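Local coordinates for shikimate dehydrogenase (NADP(+)) (Listeria monocytogenes, PDB 3TNL), which probably catalyses the reversible, NADPH-linked reduction of 3-dehydroshikimate to shikimate on the pathway to chorismate and the aromatic amino acids, at residues K155-C160 with E226-N232; I181-K187 with K208-I214. All blocks are in the same frame, centred on the assembly; numbering follows the deposited sequence.

Interaction 1. Residues K155-C160 with E226-N232; sequences KKMTIC and ESVIFTN
T158 and S227 turn their hydroxyls in the same sense, each OG1 or OG lying opposite its own carbonyl carbon (chi1 -67° and -60°), and this brings T158 OG1 to 2.8 Å from S227 OG as a hydrogen-bond donor. S227 OG is bonded in turn to the backbone oxygen of E223. The pair sits beside the middle of the parallel sheet of the Rossmann domain, where strand 156-160, the first of the fold, meets the fourth, 229-232. From M157 and I229 onward the ladder is regular: T158 N bonds to I229 O at 3.0 Å, T158 O receives T231 N, and C160 N reaches T231 O at 2.9 Å, so T158 is held through both its N-H and its C=O by the residues flanking F230. Before it, K156 O accepts from V228 N in a more bent bond. F230 has CG opposite the backbone N (chi1 175°), and its ring leans forward and toward the first strand; CD1 touches T158 CG2, while CZ lies 3.7 Å from C160 SG in an oblique sulfur-aromatic contact. L220 and I224 of helix 217-226 pack against F230 on this side. On the opposite face M157 and I229 lie side by side, M157 CG in the conformer described 3.6 Å from I229 CG2, and I169 of helix 164-175 packs on M157 and I159. Toward the start of the strands, the extended K156 passes along E226 to put NZ 2.8 Å from E226 OE1, almost in line with that C-O bond; E223 gives the ammonium a second carboxylate. At the backbone end of the same residues a water accepts from K156 N at 3.0 Å and donates to E226 O at 2.8 Å.

Interaction 2. Residues I181-K187 with K208-I214; sequences ISIFNRK and KAQLFDI. With NAD (nicotinamide-adenine-dinucleotide), chain H.
F212 lays its CB over one face of the F184 ring, 4.0 Å from the ring centroid, while I214 CA and D213 O lie at that ring's edge. The phenyl planes meet obliquely at 35°, F212 CD2 coming 3.6 Å from F184 CZ; Q210 NE2 and S182 OG, the latter hydrogen-bonded to E223 of helix 217-226, lie near the F212 edge. These residues belong to neighbouring parallel strands, 180-185 and 208-213, of a Rossmann beta-alpha-beta unit. In their ladder I183 N donates to Q210 O at 2.8 Å and I183 O accepts from F212 N, before N185 N reaches F212 O. On the face of the sheet opposite the phenylalanines, I183 CG2 packs against L211 CD1, with helix 191-204 covering L211. Beyond the strand end, the R186 guanidinium lies face-on to the adenine of NAD, whose C5A is 3.6 Å above its plane; NE forms a salt bridge with D188. N185 reads the adenosine ribose with its amide: OD1 accepts from NAD O3B at 2.7 Å, and ND2 donates to NAD O2B at 3.2 Å. ND2 also bonds to R186 O, helping fix the amide's rotation. Where the strands part, I214 N donates to N185 O at 3.2 Å from well above the carbonyl plane.

How the interactions relate
Interactions 1 and 2 are two strand pairs of one parallel sheet, set side by side, their centres 11 Å apart. The pairing between them joins strand 156-160 to strand 180-185 through two probable hydrogen bonds, I159 N to S182 O and I159 O to F184 N, each 2.9 Å. E223 of helix 217-226 serves both, bonding to K156 NZ and to S182 OG, while I214 packs on C160. The later ends of these strands face the cofactor. The N185 side chain is about 3 Å from G161 in the glycine-rich turn that follows C160. Interaction 2 holds the adenosine end directly, whereas interaction 1 only comes near, the N232 side chain lying about 6 Å from NAD.

Interaction 1. Residues K155-C160 with E226-N232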
ATOM      1  N   LYS B 155     -33.256 -13.077 -24.117  1.00 20.06           N
ATOM      2  CA  LYS B 155     -32.913 -13.360 -25.498  1.00 20.11           C
ATOM      3  C   LYS B 155     -31.726 -14.309 -25.577  1.00 18.03           C
ATOM      4  O   LYS B 155     -31.318 -14.870 -24.581  1.00 18.73           O
ATOM      5  CB  LYS B 155     -32.648 -12.044 -26.223  1.00 20.17           C
ATOM      6  CG  LYS B 155     -33.829 -11.084 -26.138  1.00 24.63           C
ATOM      7  CD  LYS B 155     -33.569  -9.749 -26.750  1.00 27.15           C
ATOM      8  CE  LYS B 155     -34.722  -8.803 -26.509  1.00 29.27           C
ATOM      9  NZ  LYS B 155     -34.388  -7.431 -27.022  1.00 34.10           N
ATOM     10  N   LYS B 156     -31.205 -14.497 -26.783  1.00 17.46           N
ATOM     11  CA  LYS B 156     -30.125 -15.429 -27.058  1.00 16.56           C
ATOM     12  C   LYS B 156     -28.826 -14.737 -27.399  1.00 15.18           C
ATOM     13  O   LYS B 156     -28.812 -13.775 -28.199  1.00 16.51           O
ATOM     14  CB  LYS B 156     -30.508 -16.333 -28.216  1.00 18.08           C
ATOM     15  CG  LYS B 156     -29.496 -17.284 -28.645  1.00 21.00           C
ATOM     16  CD  LYS B 156     -30.192 -18.268 -29.601  1.00 28.24           C
ATOM     17  CE  LYS B 156     -29.283 -19.336 -30.043  1.00 28.43           C
ATOM     18  NZ  LYS B 156     -30.038 -20.485 -30.686  1.00 19.93           N
ATOM     19  N   MET B 157     -27.748 -15.178 -26.770  0.70 14.78           N
ATOM     20  CA  MET B 157     -26.414 -14.696 -27.070  0.70 15.40           C
ATOM     21  C   MET B 157     -25.616 -15.839 -27.634  0.70 14.31           C
ATOM     22  O   MET B 157     -25.729 -16.967 -27.166  0.70 16.47           O
ATOM     23  CB  MET B 157     -25.701 -14.180 -25.799  0.70 15.62           C
ATOM     24  CG  MET B 157     -24.216 -13.821 -26.010  0.70 18.55           C
ATOM     25  SD  MET B 157     -23.444 -12.957 -24.606  0.70 20.18           S
ATOM     26  CE  MET B 157     -23.591 -14.223 -23.339  0.70 20.91           C
ATOM     27  N   THR B 158     -24.800 -15.525 -28.639  1.00 14.54           N
ATOM     28  CA  THR B 158     -23.813 -16.428 -29.204  1.00 13.96           C
ATOM     29  C   THR B 158     -22.462 -15.782 -28.816  1.00 15.18           C
ATOM     30  O   THR B 158     -22.258 -14.617 -29.030  1.00 14.52           O
ATOM     31  CB  THR B 158     -23.921 -16.620 -30.696  1.00 13.19           C
ATOM     32  OG1 THR B 158     -25.159 -17.304 -30.960  1.00 16.23           O
ATOM     33  CG2 THR B 158     -22.792 -17.454 -31.238  1.00 15.02           C
ATOM     34  N   ILE B 159     -21.570 -16.559 -28.238  1.00 13.91           N
ATOM     35  CA  ILE B 159     -20.300 -16.028 -27.770  1.00 15.52           C
ATOM     36  C   ILE B 159     -19.145 -16.961 -28.099  1.00 13.17           C
ATOM     37  O   ILE B 159     -19.272 -18.191 -28.011  1.00 14.97           O
ATOM     38  CB  ILE B 159     -20.398 -15.724 -26.260  1.00 14.34           C
ATOM     39  CG1 ILE B 159     -19.127 -15.042 -25.739  1.00 16.86           C
ATOM     40  CG2 ILE B 159     -20.710 -16.992 -25.445  1.00 15.58           C
ATOM     41  CD1 ILE B 159     -19.250 -14.554 -24.294  1.00 16.91           C
ATOM     42  N   CYS B 160     -18.019 -16.366 -28.495  1.00 13.94           N
ATOM     43  CA  CYS B 160     -16.790 -17.082 -28.774  1.00 15.36           C
ATOM     44  C   CYS B 160     -15.864 -16.928 -27.577  1.00 15.99           C
ATOM     45  O   CYS B 160     -15.562 -15.829 -27.146  1.00 16.03           O
ATOM     46  CB  CYS B 160     -16.041 -16.507 -29.979  1.00 14.74           C
ATOM     47  SG  CYS B 160     -16.979 -16.573 -31.500  1.00 18.21           S
ATOM     48  N   GLU B 226     -30.220 -16.491 -34.807  1.00 14.64           N
ATOM     49  CA  GLU B 226     -31.212 -16.518 -33.730  1.00 14.75           C
ATOM     50  C   GLU B 226     -30.888 -15.652 -32.513  1.00 14.59           C
ATOM     51  O   GLU B 226     -31.692 -15.568 -31.587  1.00 15.68           O
ATOM     52  CB  GLU B 226     -31.381 -17.983 -33.283  1.00 13.79           C
ATOM     53  CG  GLU B 226     -31.904 -18.859 -34.404  1.00 15.59           C
ATOM     54  CD  GLU B 226     -31.946 -20.343 -34.088  1.00 17.31           C
ATOM     55  OE1 GLU B 226     -31.396 -20.795 -33.061  1.00 17.78           O
ATOM     56  OE2 GLU B 226     -32.539 -21.063 -34.933  1.00 18.57           O
ATOM     57  N   SER B 227     -29.721 -14.994 -32.530  1.00 15.65           N
ATOM     58  CA  SER B 227     -29.231 -14.217 -31.406  1.00 13.84           C
ATOM     59  C   SER B 227     -29.432 -12.743 -31.512  1.00 13.71           C
ATOM     60  O   SER B 227     -29.367 -12.170 -32.597  1.00 16.72           O
ATOM     61  CB  SER B 227     -27.739 -14.439 -31.257  1.00 15.31           C
ATOM     62  OG  SER B 227     -27.462 -15.789 -31.029  1.00 16.73           O
ATOM     63  N   VAL B 228     -29.663 -12.134 -30.357  1.00 14.27           N
ATOM     64  CA  VAL B 228     -29.742 -10.671 -30.282  1.00 13.74           C
ATOM     65  C   VAL B 228     -28.301 -10.065 -30.343  1.00 12.61           C
ATOM     66  O   VAL B 228     -28.109  -8.936 -30.847  1.00 15.82           O
ATOM     67  CB  VAL B 228     -30.480 -10.220 -28.975  1.00 15.37           C
ATOM     68  CG1 VAL B 228     -29.707 -10.547 -27.717  1.00 18.15           C
ATOM     69  CG2 VAL B 228     -30.769  -8.747 -29.072  1.00 18.50           C
ATOM     70  N   ILE B 229     -27.326 -10.864 -29.917  1.00 14.12           N
ATOM     71  CA  ILE B 229     -25.951 -10.402 -29.827  1.00 14.62           C
ATOM     72  C   ILE B 229     -25.001 -11.552 -30.106  1.00 13.79           C
ATOM     73  O   ILE B 229     -25.243 -12.714 -29.722  1.00 14.45           O
ATOM     74  CB  ILE B 229     -25.702  -9.822 -28.407  1.00 14.08           C
ATOM     75  CG1 ILE B 229     -24.340  -9.105 -28.332  1.00 16.85           C
ATOM     76  CG2 ILE B 229     -25.894 -10.868 -27.314  1.00 15.53           C
ATOM     77  CD1 ILE B 229     -24.176  -8.287 -27.050  1.00 17.89           C
ATOM     78  N   PHE B 230     -23.898 -11.210 -30.796  1.00 14.63           N
ATOM     79  CA  PHE B 230     -22.777 -12.084 -31.092  1.00 13.91           C
ATOM     80  C   PHE B 230     -21.571 -11.394 -30.468  1.00 14.86           C
ATOM     81  O   PHE B 230     -21.267 -10.264 -30.793  1.00 15.08           O
ATOM     82  CB  PHE B 230     -22.584 -12.263 -32.605  1.00 14.68           C
ATOM     83  CG  PHE B 230     -21.362 -13.053 -32.984  1.00 13.72           C
ATOM     84  CD1 PHE B 230     -21.195 -14.328 -32.511  1.00 13.33           C
ATOM     85  CD2 PHE B 230     -20.400 -12.537 -33.841  1.00 17.08           C
ATOM     86  CE1 PHE B 230     -20.102 -15.074 -32.863  1.00 15.17           C
ATOM     87  CE2 PHE B 230     -19.284 -13.307 -34.184  1.00 16.93           C
ATOM     88  CZ  PHE B 230     -19.136 -14.571 -33.666  1.00 16.07           C
ATOM     89  N   THR B 231     -20.885 -12.094 -29.593  1.00 13.93           N
ATOM     90  CA  THR B 231     -19.773 -11.541 -28.836  1.00 14.33           C
ATOM     91  C   THR B 231     -18.484 -12.305 -28.978  1.00 15.41           C
ATOM     92  O   THR B 231     -18.471 -13.521 -28.915  1.00 15.19           O
ATOM     93  CB  THR B 231     -20.149 -11.608 -27.305  1.00 15.70           C
ATOM     94  OG1 THR B 231     -21.344 -10.843 -27.087  1.00 17.30           O
ATOM     95  CG2 THR B 231     -19.014 -11.091 -26.396  1.00 14.13           C
ATOM     96  N   ASN B 232     -17.394 -11.591 -29.203  1.00 13.86           N
ATOM     97  CA  ASN B 232     -16.085 -12.175 -29.158  1.00 14.82           C
ATOM     98  C   ASN B 232     -15.511 -11.978 -27.752  1.00 14.46           C
ATOM     99  O   ASN B 232     -15.357 -10.855 -27.282  1.00 15.12           O
ATOM    100  CB  ASN B 232     -15.087 -11.523 -30.115  1.00 14.95           C
ATOM    101  CG  ASN B 232     -13.694 -12.094 -29.920  1.00 14.28           C
ATOM    102  OD1 ASN B 232     -13.487 -13.313 -30.087  1.00 14.63           O
ATOM    103  ND2 ASN B 232     -12.743 -11.268 -29.462  1.00 15.61           N
TER
HETATM  104  O   HOH W   1     -32.542 -13.902 -29.452  1.00 21.69           O

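Interaction 2. Residues I181-K187 with K208-I214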
ATOM      1  N   ILE B 181     -27.733 -19.287 -24.336  1.00 16.06           N
ATOM      2  CA  ILE B 181     -26.347 -18.955 -24.643  1.00 15.71           C
ATOM      3  C   ILE B 181     -25.725 -20.082 -25.441  1.00 16.16           C
ATOM      4  O   ILE B 181     -25.738 -21.239 -25.019  1.00 16.75           O
ATOM      5  CB  ILE B 181     -25.499 -18.723 -23.358  1.00 17.06           C
ATOM      6  CG1 ILE B 181     -26.079 -17.537 -22.570  1.00 16.71           C
ATOM      7  CG2 ILE B 181     -24.052 -18.462 -23.710  1.00 17.10           C
ATOM      8  CD1 ILE B 181     -25.386 -17.223 -21.269  1.00 18.99           C
ATOM      9  N   SER B 182     -25.203 -19.745 -26.612  1.00 15.25           N
ATOM     10  CA  SER B 182     -24.480 -20.665 -27.443  1.00 15.61           C
ATOM     11  C   SER B 182     -23.007 -20.262 -27.469  1.00 15.01           C
ATOM     12  O   SER B 182     -22.662 -19.182 -27.947  1.00 15.63           O
ATOM     13  CB  SER B 182     -25.033 -20.740 -28.844  1.00 15.22           C
ATOM     14  OG  SER B 182     -26.356 -21.280 -28.791  1.00 17.28           O
ATOM     15  N   ILE B 183     -22.171 -21.156 -26.941  1.00 15.35           N
ATOM     16  CA  ILE B 183     -20.725 -20.930 -26.840  1.00 14.95           C
ATOM     17  C   ILE B 183     -20.002 -21.676 -27.944  1.00 15.47           C
ATOM     18  O   ILE B 183     -20.297 -22.847 -28.217  1.00 15.52           O
ATOM     19  CB  ILE B 183     -20.178 -21.463 -25.488  1.00 14.71           C
ATOM     20  CG1 ILE B 183     -20.983 -20.882 -24.305  1.00 14.26           C
ATOM     21  CG2 ILE B 183     -18.646 -21.228 -25.360  1.00 15.35           C
ATOM     22  CD1 ILE B 183     -20.696 -21.543 -22.950  1.00 18.03           C
ATOM     23  N   PHE B 184     -19.034 -20.992 -28.555  1.00 14.22           N
ATOM     24  CA  PHE B 184     -18.160 -21.574 -29.564  1.00 14.92           C
ATOM     25  C   PHE B 184     -16.720 -21.412 -29.105  1.00 15.47           C
ATOM     26  O   PHE B 184     -16.302 -20.338 -28.699  1.00 16.54           O
ATOM     27  CB  PHE B 184     -18.333 -20.933 -30.931  1.00 13.41           C
ATOM     28  CG  PHE B 184     -19.618 -21.310 -31.598  1.00 14.20           C
ATOM     29  CD1 PHE B 184     -19.621 -22.209 -32.635  1.00 14.87           C
ATOM     30  CD2 PHE B 184     -20.829 -20.756 -31.179  1.00 14.82           C
ATOM     31  CE1 PHE B 184     -20.807 -22.568 -33.248  1.00 16.19           C
ATOM     32  CE2 PHE B 184     -22.015 -21.105 -31.783  1.00 14.30           C
ATOM     33  CZ  PHE B 184     -22.009 -22.038 -32.807  1.00 16.05           C
ATOM     34  N   ASN B 185     -15.970 -22.506 -29.120  1.00 14.69           N
ATOM     35  CA  ASN B 185     -14.578 -22.449 -28.747  1.00 14.28           C
ATOM     36  C   ASN B 185     -13.808 -23.482 -29.558  1.00 17.45           C
ATOM     37  O   ASN B 185     -14.355 -24.532 -29.936  1.00 17.28           O
ATOM     38  CB  ASN B 185     -14.363 -22.743 -27.234  1.00 16.17           C
ATOM     39  CG  ASN B 185     -13.042 -22.179 -26.726  1.00 15.90           C
ATOM     40  OD1 ASN B 185     -12.955 -20.953 -26.499  1.00 19.45           O
ATOM     41  ND2 ASN B 185     -12.010 -23.036 -26.586  1.00 17.39           N
ATOM     42  N   ARG B 186     -12.539 -23.199 -29.827  1.00 17.65           N
ATOM     43  CA  ARG B 186     -11.699 -24.188 -30.514  1.00 17.39           C
ATOM     44  C   ARG B 186     -11.407 -25.351 -29.571  1.00 18.41           C
ATOM     45  O   ARG B 186     -11.619 -25.262 -28.352  1.00 16.84           O
ATOM     46  CB  ARG B 186     -10.386 -23.579 -31.018  1.00 17.36           C
ATOM     47  CG  ARG B 186      -9.414 -23.045 -29.967  1.00 16.42           C
ATOM     48  CD  ARG B 186      -8.128 -22.614 -30.597  1.00 14.84           C
ATOM     49  NE  ARG B 186      -7.144 -22.142 -29.633  1.00 16.19           N
ATOM     50  CZ  ARG B 186      -5.995 -21.599 -29.999  1.00 17.09           C
ATOM     51  NH1 ARG B 186      -5.120 -21.197 -29.086  1.00 20.16           N
ATOM     52  NH2 ARG B 186      -5.750 -21.426 -31.293  1.00 16.85           N
ATOM     53  N   LYS B 187     -10.944 -26.459 -30.147  1.00 19.81           N
ATOM     54  CA  LYS B 187     -10.604 -27.641 -29.397  1.00 22.99           C
ATOM     55  C   LYS B 187      -9.203 -27.533 -28.781  1.00 22.15           C
ATOM     56  O   LYS B 187      -8.261 -28.247 -29.161  1.00 25.04           O
ATOM     57  CB  LYS B 187     -10.723 -28.859 -30.300  1.00 23.34           C
ATOM     58  CG  LYS B 187     -12.107 -29.155 -30.769  1.00 28.87           C
ATOM     59  CD  LYS B 187     -13.032 -29.292 -29.592  1.00 34.10           C
ATOM     60  CE  LYS B 187     -14.186 -30.214 -29.866  1.00 39.36           C
ATOM     61  NZ  LYS B 187     -13.668 -31.588 -29.895  1.00 42.16           N
ATOM     62  N   LYS B 208     -30.636 -21.770 -21.209  1.00 20.70           N
ATOM     63  CA  LYS B 208     -30.333 -22.941 -22.035  1.00 20.90           C
ATOM     64  C   LYS B 208     -28.999 -22.688 -22.727  1.00 19.29           C
ATOM     65  O   LYS B 208     -28.898 -21.855 -23.618  1.00 19.44           O
ATOM     66  CB  LYS B 208     -31.436 -23.219 -23.057  1.00 22.51           C
ATOM     67  CG  LYS B 208     -32.848 -23.361 -22.466  1.00 27.30           C
ATOM     68  CD  LYS B 208     -32.900 -24.323 -21.271  1.00 31.27           C
ATOM     69  CE  LYS B 208     -34.293 -24.319 -20.625  1.00 36.41           C
ATOM     70  NZ  LYS B 208     -34.293 -24.997 -19.294  1.00 41.29           N
ATOM     71  N   ALA B 209     -27.991 -23.398 -22.272  1.00 17.65           N
ATOM     72  CA  ALA B 209     -26.629 -23.263 -22.764  1.00 16.90           C
ATOM     73  C   ALA B 209     -26.203 -24.481 -23.568  1.00 19.15           C
ATOM     74  O   ALA B 209     -26.580 -25.628 -23.274  1.00 18.63           O
ATOM     75  CB  ALA B 209     -25.677 -23.047 -21.582  1.00 18.64           C
ATOM     76  N   GLN B 210     -25.377 -24.234 -24.573  1.00 17.42           N
ATOM     77  CA  GLN B 210     -24.789 -25.275 -25.397  1.00 17.73           C
ATOM     78  C   GLN B 210     -23.429 -24.817 -25.892  1.00 16.58           C
ATOM     79  O   GLN B 210     -23.177 -23.611 -25.949  1.00 17.38           O
ATOM     80  CB  GLN B 210     -25.692 -25.711 -26.535  1.00 20.25           C
ATOM     81  CG  GLN B 210     -26.151 -24.678 -27.424  1.00 23.23           C
ATOM     82  CD  GLN B 210     -27.355 -25.140 -28.303  1.00 28.90           C
ATOM     83  OE1 GLN B 210     -27.700 -26.340 -28.407  1.00 25.93           O
ATOM     84  NE2 GLN B 210     -27.952 -24.177 -28.964  1.00 31.71           N
ATOM     85  N   LEU B 211     -22.574 -25.800 -26.199  1.00 17.06           N
ATOM     86  CA  LEU B 211     -21.211 -25.580 -26.677  1.00 16.64           C
ATOM     87  C   LEU B 211     -20.957 -26.287 -28.014  1.00 16.14           C
ATOM     88  O   LEU B 211     -21.387 -27.425 -28.215  1.00 17.97           O
ATOM     89  CB  LEU B 211     -20.221 -26.124 -25.646  1.00 16.86           C
ATOM     90  CG  LEU B 211     -18.740 -26.117 -26.024  1.00 17.42           C
ATOM     91  CD1 LEU B 211     -18.164 -24.730 -26.220  1.00 18.48           C
ATOM     92  CD2 LEU B 211     -17.985 -26.918 -24.947  1.00 17.75           C
ATOM     93  N   PHE B 212     -20.273 -25.595 -28.915  1.00 15.25           N
ATOM     94  CA  PHE B 212     -19.866 -26.119 -30.200  1.00 16.22           C
ATOM     95  C   PHE B 212     -18.422 -25.737 -30.526  1.00 16.33           C
ATOM     96  O   PHE B 212     -17.881 -24.768 -29.998  1.00 16.50           O
ATOM     97  CB  PHE B 212     -20.738 -25.535 -31.293  1.00 16.93           C
ATOM     98  CG  PHE B 212     -22.220 -25.746 -31.069  1.00 17.22           C
ATOM     99  CD1 PHE B 212     -22.805 -26.953 -31.354  1.00 19.82           C
ATOM    100  CD2 PHE B 212     -23.010 -24.718 -30.585  1.00 19.95           C
ATOM    101  CE1 PHE B 212     -24.183 -27.135 -31.153  1.00 20.09           C
ATOM    102  CE2 PHE B 212     -24.386 -24.892 -30.421  1.00 21.12           C
ATOM    103  CZ  PHE B 212     -24.943 -26.111 -30.692  1.00 18.31           C
ATOM    104  N   ASP B 213     -17.821 -26.472 -31.450  1.00 16.75           N
ATOM    105  CA  ASP B 213     -16.487 -26.160 -31.973  1.00 15.60           C
ATOM    106  C   ASP B 213     -16.637 -24.928 -32.871  1.00 15.80           C
ATOM    107  O   ASP B 213     -17.576 -24.845 -33.656  1.00 16.73           O
ATOM    108  CB  ASP B 213     -16.023 -27.370 -32.801  1.00 16.44           C
ATOM    109  CG  ASP B 213     -14.575 -27.327 -33.215  1.00 21.25           C
ATOM    110  OD1 ASP B 213     -14.021 -28.454 -33.372  1.00 25.65           O
ATOM    111  OD2 ASP B 213     -13.970 -26.258 -33.346  1.00 18.96           O
ATOM    112  N   ILE B 214     -15.686 -24.001 -32.792  1.00 16.33           N
ATOM    113  CA  ILE B 214     -15.673 -22.819 -33.649  1.00 16.58           C
ATOM    114  C   ILE B 214     -15.556 -23.223 -35.137  1.00 16.53           C
ATOM    115  O   ILE B 214     -15.875 -22.439 -36.031  1.00 17.95           O
ATOM    116  CB  ILE B 214     -14.521 -21.815 -33.228  1.00 17.11           C
ATOM    117  CG1 ILE B 214     -14.634 -20.460 -33.944  1.00 17.65           C
ATOM    118  CG2 ILE B 214     -13.129 -22.445 -33.452  1.00 18.58           C
ATOM    119  CD1 ILE B 214     -15.911 -19.675 -33.631  1.00 22.36           C
TER
HETATM  120  PA  NAD H 292      -7.924 -16.516 -21.515  1.00 22.52           P
HETATM  121  O1A NAD H 292      -6.442 -16.782 -21.769  1.00 24.66           O
HETATM  122  O2A NAD H 292      -8.493 -16.856 -20.151  1.00 22.59           O
HETATM  123  O5B NAD H 292      -8.783 -17.211 -22.699  1.00 21.80           O
HETATM  124  C5B NAD H 292      -8.422 -17.168 -24.080  1.00 17.88           C
HETATM  125  C4B NAD H 292      -9.625 -17.576 -24.938  1.00 17.10           C
HETATM  126  O4B NAD H 292      -9.332 -17.301 -26.317  1.00 17.55           O
HETATM  127  C3B NAD H 292      -9.872 -19.072 -24.920  1.00 15.74           C
HETATM  128  O3B NAD H 292     -11.290 -19.292 -25.124  1.00 17.42           O
HETATM  129  C2B NAD H 292      -9.118 -19.606 -26.115  1.00 15.14           C
HETATM  130  O2B NAD H 292      -9.673 -20.801 -26.646  1.00 17.21           O
HETATM  131  C1B NAD H 292      -9.300 -18.473 -27.104  1.00 15.64           C
HETATM  132  N9A NAD H 292      -8.286 -18.333 -28.155  1.00 16.50           N
HETATM  133  C8A NAD H 292      -7.041 -17.831 -27.979  1.00 20.22           C
HETATM  134  N7A NAD H 292      -6.407 -17.781 -29.170  1.00 19.27           N
HETATM  135  C5A NAD H 292      -7.238 -18.235 -30.141  1.00 15.99           C
HETATM  136  C6A NAD H 292      -7.195 -18.426 -31.507  1.00 15.09           C
HETATM  137  N6A NAD H 292      -6.100 -18.101 -32.202  1.00 18.64           N
HETATM  138  N1A NAD H 292      -8.282 -18.888 -32.162  1.00 16.37           N
HETATM  139  C2A NAD H 292      -9.409 -19.220 -31.485  1.00 16.11           C
HETATM  140  N3A NAD H 292      -9.531 -19.068 -30.147  1.00 15.96           N
HETATM  141  C4A NAD H 292      -8.483 -18.582 -29.444  1.00 15.85           C
HETATM  142  O3  NAD H 292      -8.139 -14.968 -21.856  1.00 22.21           O
HETATM  143  PN  NAD H 292      -9.168 -13.944 -21.166  1.00 23.05           P
HETATM  144  O1N NAD H 292      -8.616 -13.377 -19.881  1.00 27.63           O
HETATM  145  O2N NAD H 292     -10.577 -14.540 -21.196  1.00 22.44           O
HETATM  146  O5D NAD H 292      -9.133 -12.678 -22.161  1.00 25.20           O
HETATM  147  C5D NAD H 292      -9.609 -12.839 -23.492  1.00 25.94           C
HETATM  148  C4D NAD H 292      -9.707 -11.430 -24.042  1.00 25.71           C
HETATM  149  O4D NAD H 292     -10.566 -10.647 -23.193  1.00 30.32           O
HETATM  150  C3D NAD H 292      -8.355 -10.734 -24.037  1.00 30.50           C
HETATM  151  O3D NAD H 292      -8.164 -10.110 -25.310  1.00 34.67           O
HETATM  152  C2D NAD H 292      -8.461  -9.699 -22.929  1.00 31.18           C
HETATM  153  O2D NAD H 292      -7.602  -8.556 -23.139  1.00 32.23           O
HETATM  154  C1D NAD H 292      -9.948  -9.369 -22.962  1.00 30.00           C
HETATM  155  N1N NAD H 292     -10.526  -8.833 -21.727  1.00 31.14           N
HETATM  156  C2N NAD H 292     -11.141  -7.635 -21.748  1.00 30.79           C
HETATM  157  C3N NAD H 292     -11.716  -7.111 -20.595  1.00 28.23           C
HETATM  158  C7N NAD H 292     -12.407  -5.786 -20.589  1.00 31.70           C
HETATM  159  O7N NAD H 292     -12.527  -5.254 -19.487  1.00 33.03           O
HETATM  160  N7N NAD H 292     -12.886  -5.264 -21.739  1.00 23.40           N
HETATM  161  C4N NAD H 292     -11.645  -7.846 -19.401  1.00 30.95           C
HETATM  162  C5N NAD H 292     -11.009  -9.083 -19.406  1.00 30.35           C
HETATM  163  C6N NAD H 292     -10.446  -9.562 -20.589  1.00 31.03           C
HETATM  164  O   HOH W   2     -28.317 -22.138 -26.710  1.00 26.04           O
HETATM  165  O   HOH W   3     -11.260 -26.172 -33.108  1.00 20.98           O